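Local coordinates for protein guanylate kinase (Coxiella burnetii, PDB 3TR0) that catalyses the ATP-dependent phosphorylation of GMP to GDP, yielding ADP, and probably serves in recycling GMP in the purine nucleotide pool, at residues A[44-47]-A[48-51]; A[86-89]-A[90-94]; A[126-129]-A[130-133]. All coordinates share one frame; numbering follows the deposited sequence.

Contact 1. Residues A[44-47]-A[48-51]. With SO4 (sulfate ion), chain C.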
ATOM      1  N   PRO A  44      32.172 -16.587   0.963  1.00 42.72           N
ATOM      2  CA  PRO A  44      32.660 -17.609   0.032  1.00 42.72           C
ATOM      3  C   PRO A  44      31.538 -18.216  -0.806  1.00 39.41           C
ATOM      4  O   PRO A  44      30.453 -18.492  -0.291  1.00 38.24           O
ATOM      5  CB  PRO A  44      33.279 -18.665   0.959  1.00 45.93           C
ATOM      6  CG  PRO A  44      32.658 -18.419   2.297  1.00 51.76           C
ATOM      7  CD  PRO A  44      32.431 -16.942   2.367  1.00 42.84           C
ATOM      8  N   LYS A  45      31.801 -18.407  -2.093  1.00 39.95           N
ATOM      9  CA  LYS A  45      30.837 -19.038  -2.985  1.00 45.50           C
ATOM     10  C   LYS A  45      30.587 -20.474  -2.537  1.00 41.70           C
ATOM     11  O   LYS A  45      31.525 -21.251  -2.380  1.00 46.80           O
ATOM     12  CB  LYS A  45      31.356 -19.008  -4.423  1.00 43.25           C
ATOM     13  CG  LYS A  45      30.364 -19.492  -5.462  1.00 41.12           C
ATOM     14  CD  LYS A  45      30.938 -19.317  -6.858  1.00 52.00           C
ATOM     15  CE  LYS A  45      30.029 -19.914  -7.913  1.00 57.86           C
ATOM     16  NZ  LYS A  45      30.626 -19.776  -9.269  1.00 65.74           N
ATOM     17  N   ARG A  46      29.320 -20.814  -2.321  1.00 47.07           N
ATOM     18  CA  ARG A  46      28.951 -22.137  -1.825  1.00 51.69           C
ATOM     19  C   ARG A  46      28.584 -23.067  -2.973  1.00 44.98           C
ATOM     20  O   ARG A  46      28.242 -22.609  -4.061  1.00 37.76           O
ATOM     21  CB  ARG A  46      27.766 -22.031  -0.860  1.00 62.01           C
ATOM     22  CG  ARG A  46      27.973 -21.077   0.306  1.00 72.98           C
ATOM     23  CD  ARG A  46      29.063 -21.565   1.246  1.00 87.02           C
ATOM     24  NE  ARG A  46      29.241 -20.664   2.382  1.00 93.30           N
ATOM     25  CZ  ARG A  46      28.621 -20.804   3.550  1.00 99.17           C
ATOM     26  NH1 ARG A  46      27.783 -21.813   3.742  1.00102.12           N
ATOM     27  NH2 ARG A  46      28.841 -19.935   4.527  1.00100.56           N
ATOM     28  N   PRO A  47      28.660 -24.386  -2.736  1.00 52.91           N
ATOM     29  CA  PRO A  47      28.152 -25.333  -3.732  1.00 52.58           C
ATOM     30  C   PRO A  47      26.690 -25.022  -4.028  1.00 54.44           C
ATOM     31  O   PRO A  47      25.892 -24.882  -3.101  1.00 45.24           O
ATOM     32  CB  PRO A  47      28.275 -26.682  -3.020  1.00 47.21           C
ATOM     33  CG  PRO A  47      29.390 -26.488  -2.053  1.00 48.47           C
ATOM     34  CD  PRO A  47      29.278 -25.068  -1.585  1.00 48.46           C
ATOM     35  N   GLY A  48      26.351 -24.897  -5.306  1.00 54.01           N
ATOM     36  CA  GLY A  48      24.999 -24.545  -5.696  1.00 48.86           C
ATOM     37  C   GLY A  48      24.887 -23.103  -6.154  1.00 44.82           C
ATOM     38  O   GLY A  48      24.043 -22.776  -6.987  1.00 42.34           O
ATOM     39  N   ASP A  49      25.741 -22.239  -5.610  1.00 37.49           N
ATOM     40  CA  ASP A  49      25.737 -20.824  -5.976  1.00 30.84           C
ATOM     41  C   ASP A  49      26.187 -20.614  -7.416  1.00 38.27           C
ATOM     42  O   ASP A  49      27.063 -21.324  -7.913  1.00 36.63           O
ATOM     43  CB  ASP A  49      26.634 -20.013  -5.035  1.00 35.33           C
ATOM     44  CG  ASP A  49      26.037 -19.850  -3.651  1.00 37.21           C
ATOM     45  OD1 ASP A  49      24.806 -20.003  -3.509  1.00 36.43           O
ATOM     46  OD2 ASP A  49      26.799 -19.555  -2.707  1.00 35.60           O
ATOM     47  N   GLN A  50      25.591 -19.627  -8.078  1.00 35.06           N
ATOM     48  CA  GLN A  50      25.954 -19.287  -9.446  1.00 41.33           C
ATOM     49  C   GLN A  50      26.353 -17.819  -9.566  1.00 42.25           C
ATOM     50  O   GLN A  50      25.600 -16.927  -9.175  1.00 33.49           O
ATOM     51  CB  GLN A  50      24.798 -19.586 -10.401  1.00 42.98           C
ATOM     52  CG  GLN A  50      24.429 -21.053 -10.506  1.00 53.32           C
ATOM     53  CD  GLN A  50      23.282 -21.288 -11.469  1.00 58.37           C
ATOM     54  OE1 GLN A  50      23.440 -21.161 -12.684  1.00 64.00           O
ATOM     55  NE2 GLN A  50      22.115 -21.622 -10.931  1.00 48.68           N
ATOM     56  N   GLU A  51      27.542 -17.576 -10.108  1.00 39.15           N
ATOM     57  CA  GLU A  51      28.019 -16.216 -10.330  1.00 33.04           C
ATOM     58  C   GLU A  51      27.022 -15.414 -11.166  1.00 35.24           C
ATOM     59  O   GLU A  51      26.582 -15.865 -12.222  1.00 38.96           O
ATOM     60  CB  GLU A  51      29.380 -16.239 -11.023  1.00 38.15           C
ATOM     61  CG  GLU A  51      29.830 -14.893 -11.564  1.00 40.53           C
ATOM     62  CD  GLU A  51      30.236 -13.923 -10.472  1.00 38.72           C
ATOM     63  OE1 GLU A  51      30.406 -14.360  -9.314  1.00 35.42           O
ATOM     64  OE2 GLU A  51      30.386 -12.720 -10.772  1.00 35.27           O
TER
HETATM   65  S   SO4 C 204      28.786 -20.790 -12.110  0.98 63.30           S
HETATM   66  O1  SO4 C 204      27.729 -20.511 -13.077  0.98 63.24           O
HETATM   67  O2  SO4 C 204      28.227 -21.524 -10.978  0.98 71.75           O
HETATM   68  O3  SO4 C 204      29.821 -21.600 -12.743  0.98 70.00           O
HETATM   69  O4  SO4 C 204      29.369 -19.537 -11.641  0.98 51.66           O
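Gly48 sits at the corner of a tight turn that Arg46 and Asp49 close; its phi is positive, and the backbone there would press a beta carbon against the carbonyl oxygen of the preceding residue, so glycine, lacking one, fits. Asp49 closes the turn twice over. Its backbone N donates to Arg46 O at 3.0 Å. Its carboxylate reaches back so that OD2 accepts from Arg46 N at 2.8 Å, the donor lying 36° out of the carboxylate plane. CG of Asp49 stands beside its own backbone N (chi1 -72°), which lets OD2 reach the amide of Arg46. The same OD2 also takes a salt bridge from Arg43, a GMP-pocket residue, whereas the guanidinium of Arg46 runs off to Asp142. The extended chain of Lys45 runs past Asp49 in the opposite direction, its CG 3.8 Å from Asp49 CB. Gln50 directs its first side-chain bond away from 44-47, while its CA comes 3.5 Å from sulfate O2. Glu51 N then donates to sulfate O4 at 3.1 Å, and Lys45 NZ reaches that oxygen at 2.7 Å, so two donors grip one corner of an ion that probably came from the crystallisation liquor. At the centre is a type II beta turn from Arg46 to Asp49, reinforced by an aspartate side chain, in the surface loop joining strands 40-41 and 56-57 beside the GMP pocket of a guanylate kinase.

Contact 2. Residues A[86-89]-A[90-94]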
ATOM      1  N   GLU A  86      25.711  -2.580  -5.758  1.00 24.71           N
ATOM      2  CA  GLU A  86      26.379  -1.764  -6.767  1.00 30.25           C
ATOM      3  C   GLU A  86      25.433  -0.649  -7.209  1.00 32.13           C
ATOM      4  O   GLU A  86      24.287  -0.899  -7.598  1.00 27.13           O
ATOM      5  CB  GLU A  86      26.833  -2.629  -7.945  1.00 25.59           C
ATOM      6  CG  GLU A  86      27.877  -1.978  -8.849  1.00 32.46           C
ATOM      7  CD  GLU A  86      27.254  -1.122  -9.926  1.00 34.28           C
ATOM      8  OE1 GLU A  86      26.245  -1.559 -10.516  1.00 39.41           O
ATOM      9  OE2 GLU A  86      27.765  -0.011 -10.181  1.00 46.38           O
ATOM     10  N   LYS A  87      25.915   0.586  -7.127  1.00 28.93           N
ATOM     11  CA  LYS A  87      25.065   1.760  -7.299  1.00 24.81           C
ATOM     12  C   LYS A  87      24.565   1.971  -8.727  1.00 22.75           C
ATOM     13  O   LYS A  87      23.397   2.290  -8.943  1.00 24.03           O
ATOM     14  CB  LYS A  87      25.803   3.018  -6.838  1.00 36.09           C
ATOM     15  CG  LYS A  87      24.972   4.286  -6.961  1.00 47.49           C
ATOM     16  CD  LYS A  87      25.829   5.528  -6.832  1.00 58.97           C
ATOM     17  CE  LYS A  87      26.871   5.588  -7.936  1.00 75.85           C
ATOM     18  NZ  LYS A  87      27.717   6.811  -7.843  1.00 86.59           N
ATOM     19  N   ASP A  88      25.452   1.812  -9.702  1.00 26.37           N
ATOM     20  CA  ASP A  88      25.114   2.186 -11.069  1.00 25.16           C
ATOM     21  C   ASP A  88      24.003   1.327 -11.666  1.00 26.77           C
ATOM     22  O   ASP A  88      23.123   1.835 -12.366  1.00 26.77           O
ATOM     23  CB  ASP A  88      26.351   2.171 -11.967  1.00 29.63           C
ATOM     24  CG  ASP A  88      26.165   3.001 -13.215  1.00 38.34           C
ATOM     25  OD1 ASP A  88      26.005   4.234 -13.087  1.00 47.26           O
ATOM     26  OD2 ASP A  88      26.167   2.427 -14.320  1.00 47.73           O
ATOM     27  N   TRP A  89      24.034   0.028 -11.394  1.00 19.41           N
ATOM     28  CA  TRP A  89      23.015  -0.854 -11.943  1.00 27.48           C
ATOM     29  C   TRP A  89      21.627  -0.441 -11.465  1.00 26.72           C
ATOM     30  O   TRP A  89      20.676  -0.418 -12.239  1.00 22.30           O
ATOM     31  CB  TRP A  89      23.283  -2.308 -11.566  1.00 27.06           C
ATOM     32  CG  TRP A  89      22.245  -3.241 -12.098  1.00 26.47           C
ATOM     33  CD1 TRP A  89      22.275  -3.909 -13.287  1.00 30.64           C
ATOM     34  CD2 TRP A  89      21.009  -3.600 -11.469  1.00 29.67           C
ATOM     35  NE1 TRP A  89      21.140  -4.667 -13.434  1.00 26.19           N
ATOM     36  CE2 TRP A  89      20.347  -4.497 -12.330  1.00 26.78           C
ATOM     37  CE3 TRP A  89      20.403  -3.256 -10.256  1.00 25.90           C
ATOM     38  CZ2 TRP A  89      19.111  -5.060 -12.016  1.00 25.18           C
ATOM     39  CZ3 TRP A  89      19.170  -3.813  -9.949  1.00 23.30           C
ATOM     40  CH2 TRP A  89      18.539  -4.703 -10.825  1.00 22.10           C
ATOM     41  N   VAL A  90      21.522  -0.108 -10.185  1.00 20.08           N
ATOM     42  CA  VAL A  90      20.246   0.292  -9.603  1.00 19.20           C
ATOM     43  C   VAL A  90      19.715   1.561 -10.273  1.00 25.22           C
ATOM     44  O   VAL A  90      18.555   1.626 -10.678  1.00 22.33           O
ATOM     45  CB  VAL A  90      20.375   0.522  -8.088  1.00 20.46           C
ATOM     46  CG1 VAL A  90      19.111   1.162  -7.537  1.00 18.75           C
ATOM     47  CG2 VAL A  90      20.660  -0.793  -7.370  1.00 21.11           C
ATOM     48  N   LEU A  91      20.576   2.562 -10.407  1.00 22.03           N
ATOM     49  CA  LEU A  91      20.162   3.823 -11.006  1.00 25.52           C
ATOM     50  C   LEU A  91      19.765   3.669 -12.475  1.00 25.83           C
ATOM     51  O   LEU A  91      18.863   4.353 -12.947  1.00 23.00           O
ATOM     52  CB  LEU A  91      21.241   4.894 -10.833  1.00 27.73           C
ATOM     53  CG  LEU A  91      21.587   5.213  -9.377  1.00 26.89           C
ATOM     54  CD1 LEU A  91      22.567   6.376  -9.299  1.00 37.39           C
ATOM     55  CD2 LEU A  91      20.320   5.519  -8.579  1.00 24.69           C
ATOM     56  N   ARG A  92      20.436   2.776 -13.199  1.00 19.74           N
ATOM     57  CA  ARG A  92      20.036   2.484 -14.574  1.00 24.19           C
ATOM     58  C   ARG A  92      18.610   1.933 -14.645  1.00 23.70           C
ATOM     59  O   ARG A  92      17.830   2.315 -15.524  1.00 25.84           O
ATOM     60  CB  ARG A  92      21.007   1.514 -15.244  1.00 28.08           C
ATOM     61  CG  ARG A  92      22.376   2.102 -15.506  1.00 31.52           C
ATOM     62  CD  ARG A  92      23.089   1.370 -16.636  1.00 31.22           C
ATOM     63  NE  ARG A  92      23.219  -0.068 -16.403  1.00 31.52           N
ATOM     64  CZ  ARG A  92      24.176  -0.626 -15.668  1.00 36.64           C
ATOM     65  NH1 ARG A  92      25.085   0.133 -15.072  1.00 41.62           N
ATOM     66  NH2 ARG A  92      24.222  -1.942 -15.519  1.00 38.50           N
ATOM     67  N   GLN A  93      18.277   1.040 -13.717  1.00 24.07           N
ATOM     68  CA  GLN A  93      16.941   0.453 -13.653  1.00 24.47           C
ATOM     69  C   GLN A  93      15.883   1.503 -13.354  1.00 27.35           C
ATOM     70  O   GLN A  93      14.837   1.546 -14.005  1.00 23.82           O
ATOM     71  CB  GLN A  93      16.880  -0.648 -12.589  1.00 20.01           C
ATOM     72  CG  GLN A  93      17.938  -1.720 -12.745  1.00 28.10           C
ATOM     73  CD  GLN A  93      18.020  -2.261 -14.159  1.00 37.27           C
ATOM     74  OE1 GLN A  93      17.005  -2.588 -14.770  1.00 32.03           O
ATOM     75  NE2 GLN A  93      19.236  -2.353 -14.688  1.00 33.98           N
ATOM     76  N   LEU A  94      16.154   2.344 -12.361  1.00 21.08           N
ATOM     77  CA  LEU A  94      15.224   3.417 -12.008  1.00 23.12           C
ATOM     78  C   LEU A  94      15.000   4.350 -13.196  1.00 24.01           C
ATOM     79  O   LEU A  94      13.869   4.755 -13.479  1.00 27.06           O
ATOM     80  CB  LEU A  94      15.751   4.206 -10.811  1.00 18.68           C
ATOM     81  CG  LEU A  94      15.837   3.429  -9.497  1.00 20.99           C
ATOM     82  CD1 LEU A  94      16.410   4.308  -8.394  1.00 22.71           C
ATOM     83  CD2 LEU A  94      14.470   2.880  -9.101  1.00 23.07           C
TER
HETATM   84  O   HOH W   1      27.453  -0.837 -13.178  1.00 49.35           O
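Gln93 lies over a face of the Trp89 indole one helical turn away: CG of Gln93 sits 3.4 Å from the centroid of the six-membered ring of Trp89, only 5° off the ring normal, a CH-pi contact. The amide beyond it lies 24° from parallel with the indole, and its NE2 returns a weak hydrogen bond to Trp89 O at 3.4 Å. A bend at chi2 folds the Gln93 chain back over the ring. Val90 CG2 meets the ring edge in its plane, 3.8 Å from Trp89 CE3. On another side of the helix Asp88 OD2 and Arg92 NH1 form a salt bridge of 2.6 Å; OD2 lies near the guanidinium plane, but the 127° angle at the hydrogen makes the hydrogen bond itself weak. One face of that guanidinium rests on Trp89 CA, and its plane stands almost perpendicular to the indole.

Beneath these side chains run the i to i+4 bonds of the helix, such as Arg92 N to Asp88 O. The first turn is anchored by Glu86, whose OE1 accepts from Trp89 N at 2.9 Å and whose OE2 accepts from Asp88 N at 3.0 Å, from above the carboxylate plane. A water links Glu86 OE1, weakly, to Arg92 NH1. Further out, Trp89 and Gln93 lie against Lys35 and Val100, while Val90 packs on Leu73. This is a glutamate N-cap, its carboxylate spanning two amides, where strand 81-86 passes directly into helix 87-95 of the guanylate kinase fold.

Contact 3. Residues A[126-129]-A[130-133]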
ATOM      1  N   PRO A 126       9.460 -15.087  10.210  1.00 19.78           N
ATOM      2  CA  PRO A 126       9.162 -16.518  10.214  1.00 16.72           C
ATOM      3  C   PRO A 126       7.970 -16.752  11.131  1.00 17.44           C
ATOM      4  O   PRO A 126       7.687 -15.895  11.964  1.00 24.07           O
ATOM      5  CB  PRO A 126      10.425 -17.129  10.831  1.00 18.75           C
ATOM      6  CG  PRO A 126      10.912 -16.076  11.768  1.00 18.83           C
ATOM      7  CD  PRO A 126      10.583 -14.749  11.101  1.00 20.62           C
ATOM      8  N   PRO A 127       7.272 -17.887  10.975  1.00 22.89           N
ATOM      9  CA  PRO A 127       6.136 -18.193  11.851  1.00 27.75           C
ATOM     10  C   PRO A 127       6.599 -18.663  13.233  1.00 36.96           C
ATOM     11  O   PRO A 127       5.798 -18.754  14.165  1.00 31.06           O
ATOM     12  CB  PRO A 127       5.411 -19.312  11.100  1.00 24.93           C
ATOM     13  CG  PRO A 127       6.479 -19.972  10.296  1.00 32.15           C
ATOM     14  CD  PRO A 127       7.428 -18.879   9.897  1.00 27.89           C
ATOM     15  N   SER A 128       7.892 -18.945  13.356  1.00 28.82           N
ATOM     16  CA  SER A 128       8.478 -19.345  14.631  1.00 30.94           C
ATOM     17  C   SER A 128       9.997 -19.358  14.523  1.00 33.25           C
ATOM     18  O   SER A 128      10.548 -19.395  13.423  1.00 25.67           O
ATOM     19  CB  SER A 128       7.977 -20.730  15.040  1.00 29.71           C
ATOM     20  OG  SER A 128       8.467 -21.726  14.157  1.00 30.95           O
ATOM     21  N   ILE A 129      10.674 -19.327  15.667  1.00 42.06           N
ATOM     22  CA  ILE A 129      12.124 -19.448  15.682  1.00 38.45           C
ATOM     23  C   ILE A 129      12.528 -20.819  15.154  1.00 37.69           C
ATOM     24  O   ILE A 129      13.539 -20.959  14.470  1.00 34.98           O
ATOM     25  CB  ILE A 129      12.707 -19.261  17.095  1.00 45.97           C
ATOM     26  CG1 ILE A 129      12.587 -17.803  17.535  1.00 47.93           C
ATOM     27  CG2 ILE A 129      14.166 -19.688  17.128  1.00 44.02           C
ATOM     28  CD1 ILE A 129      13.445 -16.853  16.730  1.00 48.74           C
ATOM     29  N   GLU A 130      11.725 -21.830  15.470  1.00 37.68           N
ATOM     30  CA  GLU A 130      12.025 -23.190  15.042  1.00 36.15           C
ATOM     31  C   GLU A 130      11.993 -23.326  13.518  1.00 30.92           C
ATOM     32  O   GLU A 130      12.724 -24.132  12.944  1.00 31.28           O
ATOM     33  CB  GLU A 130      11.076 -24.185  15.716  1.00 53.90           C
ATOM     34  CG  GLU A 130      11.257 -24.247  17.231  1.00 69.31           C
ATOM     35  CD  GLU A 130      10.307 -25.217  17.910  1.00 78.13           C
ATOM     36  OE1 GLU A 130       9.351 -25.680  17.255  1.00 79.27           O
ATOM     37  OE2 GLU A 130      10.520 -25.517  19.104  1.00 82.30           O
ATOM     38  N   ALA A 131      11.159 -22.520  12.868  1.00 30.73           N
ATOM     39  CA  ALA A 131      11.093 -22.508  11.407  1.00 31.04           C
ATOM     40  C   ALA A 131      12.430 -22.107  10.795  1.00 30.83           C
ATOM     41  O   ALA A 131      12.852 -22.666   9.780  1.00 30.95           O
ATOM     42  CB  ALA A 131       9.986 -21.577  10.932  1.00 23.45           C
ATOM     43  N   LEU A 132      13.099 -21.139  11.413  1.00 29.43           N
ATOM     44  CA  LEU A 132      14.417 -20.716  10.952  1.00 29.74           C
ATOM     45  C   LEU A 132      15.432 -21.846  11.073  1.00 29.42           C
ATOM     46  O   LEU A 132      16.171 -22.132  10.132  1.00 28.17           O
ATOM     47  CB  LEU A 132      14.908 -19.510  11.755  1.00 29.40           C
ATOM     48  CG  LEU A 132      14.068 -18.237  11.708  1.00 26.39           C
ATOM     49  CD1 LEU A 132      14.658 -17.208  12.653  1.00 29.86           C
ATOM     50  CD2 LEU A 132      14.002 -17.693  10.284  1.00 25.14           C
ATOM     51  N   ARG A 133      15.473 -22.479  12.240  1.00 33.26           N
ATOM     52  CA  ARG A 133      16.425 -23.557  12.480  1.00 31.52           C
ATOM     53  C   ARG A 133      16.190 -24.704  11.503  1.00 30.39           C
ATOM     54  O   ARG A 133      17.132 -25.245  10.926  1.00 31.94           O
ATOM     55  CB  ARG A 133      16.326 -24.058  13.923  1.00 35.56           C
ATOM     56  CG  ARG A 133      17.376 -25.095  14.287  1.00 46.06           C
ATOM     57  CD  ARG A 133      17.191 -25.608  15.708  1.00 57.09           C
ATOM     58  NE  ARG A 133      17.395 -24.569  16.715  1.00 57.57           N
ATOM     59  CZ  ARG A 133      18.578 -24.251  17.232  1.00 53.84           C
ATOM     60  NH1 ARG A 133      19.672 -24.885  16.831  1.00 57.94           N
ATOM     61  NH2 ARG A 133      18.667 -23.294  18.146  1.00 51.22           N
TER
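Leu132 packs on Pro126, and its side chain can be followed outward. CB lies 3.4 Å from Ile129 O, the carbonyl of the preceding turn. CG stands beside the backbone N (chi1 -60°), which turns the branch toward the proline ring, and it sits 3.8 Å from Pro126 CG. From there the two methyls part: CD2 touches Pro126 CB at 3.7 Å, while CD1 approaches Pro126 CG from farther off and has Ile129 CD1 at 4.3 Å. Leu132 also touches Pro15 and Ala18, two residues of the predicted ATP-binding loop, which places this contact beside that loop.

The neighbouring Ala131 offers a single methyl, which lies 3.9 Å from Pro127 CD and close to Ser128 O. Its amide is held by Ser128 on two counts: OG accepts from Ala131 N at 3.1 Å, with an angle of 142° at the hydrogen, and Ser128 O takes a weak second bond from the same N-H. The hydroxyl can reach because OG is placed between the serine's own backbone N and carbonyl carbon (chi1 67°), facing the first turn of the helix. Ile129 O accepts weak bonds from Leu132 N and Arg133 N.

Outside the two segments, Pro126 and Ile129 lean on Met158 of helix 147-158, and Ile129 also packs against Leu205 of the second subunit. With Ser128 as N-cap and two prolines leading into it, the stretch is the start of helix 129-137 as the chain leaves strand 120-125 of the parallel sheet, next to the P-loop of this P-loop NTPase fold.

The three contacts follow one another along the chain and do not touch. Contact 1 lies about 24 Å from contact 2 and about 25 Å from contact 3, centre to centre, whereas contacts 2 and 3 are about 34 Å apart and on opposite sides of the chain's centre. Bound GMP relates them: the side chain of Arg46 in contact 1 comes to about 6 Å of it, that of Glu86 in contact 2 to about 8 Å and that of Leu132 in contact 3 to about 10 Å. Contact 1 lies in the loop beside the GMP pocket, contact 2 is away from the known sites, and contact 3 adjoins the predicted ATP loop, with Leu132 about 4 Å from the Ala18 side chain.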